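Side-chain contact in esterase (Alcaligenes sp., PDB 1QLW), which probably hydrolyses carboxylic esters, as expected of an esterase with the alpha/beta hydrolase fold: residues Thr66-Cys71 / Ile210-Thr215. Residues are numbered along the deposited sequence; the frame is centred on the assembly and turned at random.
Sequences TLIHGC and IYPFQT
Ile68 splits its two branches by a chi1 of -50°: CG2 stands opposite the backbone N, while CG1, extended at chi2 of 155°, carries CD1 outward, and each branch meets a different residue in helix 211-218. In Tyr211 a chi2 of -1° lays the ring along its CA-CB bond, turning CD1 back to the main chain and CD2 outward. Ile68 CG2 approaches this ring obliquely, 4.3 Å from Tyr211 CD2. Ile68 CD1 sits 4.3 Å from Pro212 CG, at the outer corner of the pyrrolidine ring. One isoleucine thus bridges two consecutive helix residues, in a small, buried and purely apolar interface.

Beyond Ile68, His69 reaches forward along the chain, its ND1 donating to Gly70 O at 2.8 Å, nearly in the imidazole plane and on a lone pair of the carbonyl. NE2 is bonded to Gln104 N, which fixes the ring's rotation. Gln104 OE1 also takes the Tyr211 hydroxyl, so Gln104 is bonded to both side chains. The His-Gly turn is consistent with the oxyanion-hole region of related lipases and esterases.

Ser208 OG lies within bonding distance of the carbonyls of Ile68 and His69, which compete for or share its single proton. In this fold the sharp turn between strand 200-205 and helix 211-218 is the nucleophile elbow, so the contact probably packs the oxyanion-hole strand against the helix after it. Strand 65-68 lies between strands 99-103 and 200-205; Leu190 of helix 185-197 also packs on Ile68, and Pro212 rests on Leu202 and Ile226 of strands 200-205 and 223-229.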
ATOM      1  N   THR A  66     -16.819   1.285   1.701  1.00 11.91           N
ATOM      2  CA  THR A  66     -15.510   1.898   1.490  1.00 11.84           C
ATOM      3  C   THR A  66     -14.881   2.121   2.861  1.00 10.98           C
ATOM      4  O   THR A  66     -15.466   2.820   3.701  1.00 12.86           O
ATOM      5  CB  THR A  66     -15.662   3.207   0.708  1.00 12.84           C
ATOM      6  OG1 THR A  66     -16.198   2.942  -0.594  1.00 13.59           O
ATOM      7  CG2 THR A  66     -14.329   3.907   0.540  1.00 13.21           C
ATOM      8  N   LEU A  67     -13.717   1.541   3.094  1.00 10.92           N
ATOM      9  CA  LEU A  67     -13.004   1.585   4.368  1.00 11.18           C
ATOM     10  C   LEU A  67     -11.863   2.584   4.303  1.00 11.41           C
ATOM     11  O   LEU A  67     -11.014   2.485   3.415  1.00 10.76           O
ATOM     12  CB  LEU A  67     -12.472   0.202   4.757  1.00 12.54           C
ATOM     13  CG  LEU A  67     -13.509  -0.902   4.952  1.00 13.59           C
ATOM     14  CD1 LEU A  67     -12.809  -2.253   5.150  0.52 14.43           C
ATOM     15  CD2 LEU A  67     -14.390  -0.607   6.150  0.49 14.79           C
ATOM     16  N   ILE A  68     -11.864   3.534   5.236  1.00 10.80           N
ATOM     17  CA  ILE A  68     -11.018   4.717   5.195  1.00 10.91           C
ATOM     18  C   ILE A  68     -10.216   4.836   6.485  1.00 10.37           C
ATOM     19  O   ILE A  68     -10.771   5.193   7.541  1.00 11.30           O
ATOM     20  CB  ILE A  68     -11.899   5.968   4.988  1.00 11.17           C
ATOM     21  CG1 ILE A  68     -12.883   5.827   3.811  1.00 13.20           C
ATOM     22  CG2 ILE A  68     -11.038   7.216   4.841  1.00 12.70           C
ATOM     23  CD1 ILE A  68     -14.105   6.706   3.966  1.00 14.69           C
ATOM     24  N   HIS A  69      -8.933   4.511   6.442  1.00 10.56           N
ATOM     25  CA  HIS A  69      -8.069   4.538   7.610  1.00 11.24           C
ATOM     26  C   HIS A  69      -7.833   5.961   8.121  1.00 10.58           C
ATOM     27  O   HIS A  69      -8.082   6.946   7.432  1.00 12.02           O
ATOM     28  CB  HIS A  69      -6.721   3.860   7.292  1.00 10.82           C
ATOM     29  CG  HIS A  69      -5.923   4.653   6.291  1.00 10.03           C
ATOM     30  ND1 HIS A  69      -5.207   5.771   6.688  1.00 10.16           N
ATOM     31  CD2 HIS A  69      -5.734   4.534   4.963  1.00 10.24           C
ATOM     32  CE1 HIS A  69      -4.640   6.291   5.591  1.00 10.48           C
ATOM     33  NE2 HIS A  69      -4.940   5.566   4.525  1.00 10.79           N
ATOM     34  N   GLY A  70      -7.295   6.014   9.342  1.00 11.55           N
ATOM     35  CA  GLY A  70      -6.982   7.268   9.995  1.00 12.33           C
ATOM     36  C   GLY A  70      -5.499   7.593  10.017  1.00 11.22           C
ATOM     37  O   GLY A  70      -4.779   7.286   9.059  1.00 11.83           O
ATOM     38  N   CYS A  71      -5.053   8.307  11.052  1.00 12.20           N
ATOM     39  CA  CYS A  71      -3.686   8.797  11.066  1.00 12.48           C
ATOM     40  C   CYS A  71      -2.691   7.667  11.165  1.00 12.51           C
ATOM     41  O   CYS A  71      -2.966   6.587  11.680  1.00 15.79           O
ATOM     42  CB  CYS A  71      -3.350   9.743  12.216  1.00 15.70           C
ATOM     43  SG  CYS A  71      -2.692   8.955  13.703  1.00 18.81           S
ATOM     44  N   ILE A 210     -13.996  12.636  10.141  1.00 12.31           N
ATOM     45  CA  ILE A 210     -14.762  13.739   9.568  1.00 12.32           C
ATOM     46  C   ILE A 210     -14.889  13.665   8.054  1.00 11.91           C
ATOM     47  O   ILE A 210     -15.784  14.276   7.470  1.00 13.27           O
ATOM     48  CB  ILE A 210     -14.099  15.072   9.988  1.00 13.08           C
ATOM     49  CG1 ILE A 210     -15.030  16.265   9.767  1.00 13.58           C
ATOM     50  CG2 ILE A 210     -12.769  15.306   9.296  1.00 13.34           C
ATOM     51  CD1 ILE A 210     -16.320  16.231  10.557  1.00 15.38           C
ATOM     52  N   TYR A 211     -13.981  12.938   7.380  1.00 12.07           N
ATOM     53  CA  TYR A 211     -13.969  12.946   5.920  1.00 12.34           C
ATOM     54  C   TYR A 211     -15.294  12.667   5.256  1.00 11.99           C
ATOM     55  O   TYR A 211     -15.682  13.433   4.370  1.00 13.19           O
ATOM     56  CB  TYR A 211     -12.900  12.033   5.318  1.00 12.60           C
ATOM     57  CG  TYR A 211     -11.449  12.347   5.556  1.00 11.69           C
ATOM     58  CD1 TYR A 211     -10.969  13.432   6.279  1.00 12.21           C
ATOM     59  CD2 TYR A 211     -10.492  11.511   4.971  1.00 11.78           C
ATOM     60  CE1 TYR A 211      -9.607  13.627   6.459  1.00 12.10           C
ATOM     61  CE2 TYR A 211      -9.138  11.704   5.126  1.00 11.71           C
ATOM     62  CZ  TYR A 211      -8.692  12.772   5.879  1.00 11.37           C
ATOM     63  OH  TYR A 211      -7.353  13.010   6.092  1.00 12.73           O
ATOM     64  N   PRO A 212     -16.000  11.593   5.597  1.00 12.59           N
ATOM     65  CA  PRO A 212     -17.245  11.308   4.875  1.00 13.19           C
ATOM     66  C   PRO A 212     -18.269  12.408   4.979  1.00 12.35           C
ATOM     67  O   PRO A 212     -19.061  12.608   4.056  1.00 13.32           O
ATOM     68  CB  PRO A 212     -17.750  10.006   5.479  1.00 14.63           C
ATOM     69  CG  PRO A 212     -16.617   9.426   6.202  1.00 17.99           C
ATOM     70  CD  PRO A 212     -15.645  10.518   6.540  1.00 13.86           C
ATOM     71  N   PHE A 213     -18.297  13.085   6.125  1.00 12.60           N
ATOM     72  CA  PHE A 213     -19.227  14.184   6.323  1.00 12.52           C
ATOM     73  C   PHE A 213     -18.863  15.377   5.457  1.00 12.60           C
ATOM     74  O   PHE A 213     -19.733  16.067   4.933  1.00 14.20           O
ATOM     75  CB  PHE A 213     -19.258  14.583   7.803  1.00 13.12           C
ATOM     76  CG  PHE A 213     -19.612  13.446   8.718  1.00 13.25           C
ATOM     77  CD1 PHE A 213     -20.918  12.986   8.814  1.00 14.49           C
ATOM     78  CD2 PHE A 213     -18.643  12.825   9.473  1.00 14.63           C
ATOM     79  CE1 PHE A 213     -21.245  11.941   9.668  1.00 15.09           C
ATOM     80  CE2 PHE A 213     -18.949  11.794  10.335  1.00 15.78           C
ATOM     81  CZ  PHE A 213     -20.260  11.350  10.429  1.00 15.58           C
ATOM     82  N   GLN A 214     -17.549  15.651   5.325  1.00 12.90           N
ATOM     83  CA  GLN A 214     -17.099  16.694   4.418  1.00 13.54           C
ATOM     84  C   GLN A 214     -17.386  16.300   2.974  1.00 13.16           C
ATOM     85  O   GLN A 214     -17.753  17.150   2.152  1.00 14.83           O
ATOM     86  CB  GLN A 214     -15.605  16.960   4.638  1.00 13.41           C
ATOM     87  CG  GLN A 214     -15.350  17.560   6.004  1.00 13.78           C
ATOM     88  CD  GLN A 214     -13.897  17.715   6.358  1.00 14.56           C
ATOM     89  OE1 GLN A 214     -13.033  17.029   5.799  1.00 16.50           O
ATOM     90  NE2 GLN A 214     -13.576  18.586   7.300  1.00 16.48           N
ATOM     91  N   THR A 215     -17.230  15.035   2.617  1.00 12.98           N
ATOM     92  CA  THR A 215     -17.547  14.575   1.267  1.00 13.42           C
ATOM     93  C   THR A 215     -19.023  14.842   0.993  1.00 13.40           C
ATOM     94  O   THR A 215     -19.365  15.403  -0.057  1.00 14.30           O
ATOM     95  CB  THR A 215     -17.236  13.081   1.127  1.00 13.90           C
ATOM     96  OG1 THR A 215     -15.837  12.862   1.374  1.00 14.82           O
ATOM     97  CG2 THR A 215     -17.581  12.567  -0.256  1.00 15.11           C
TER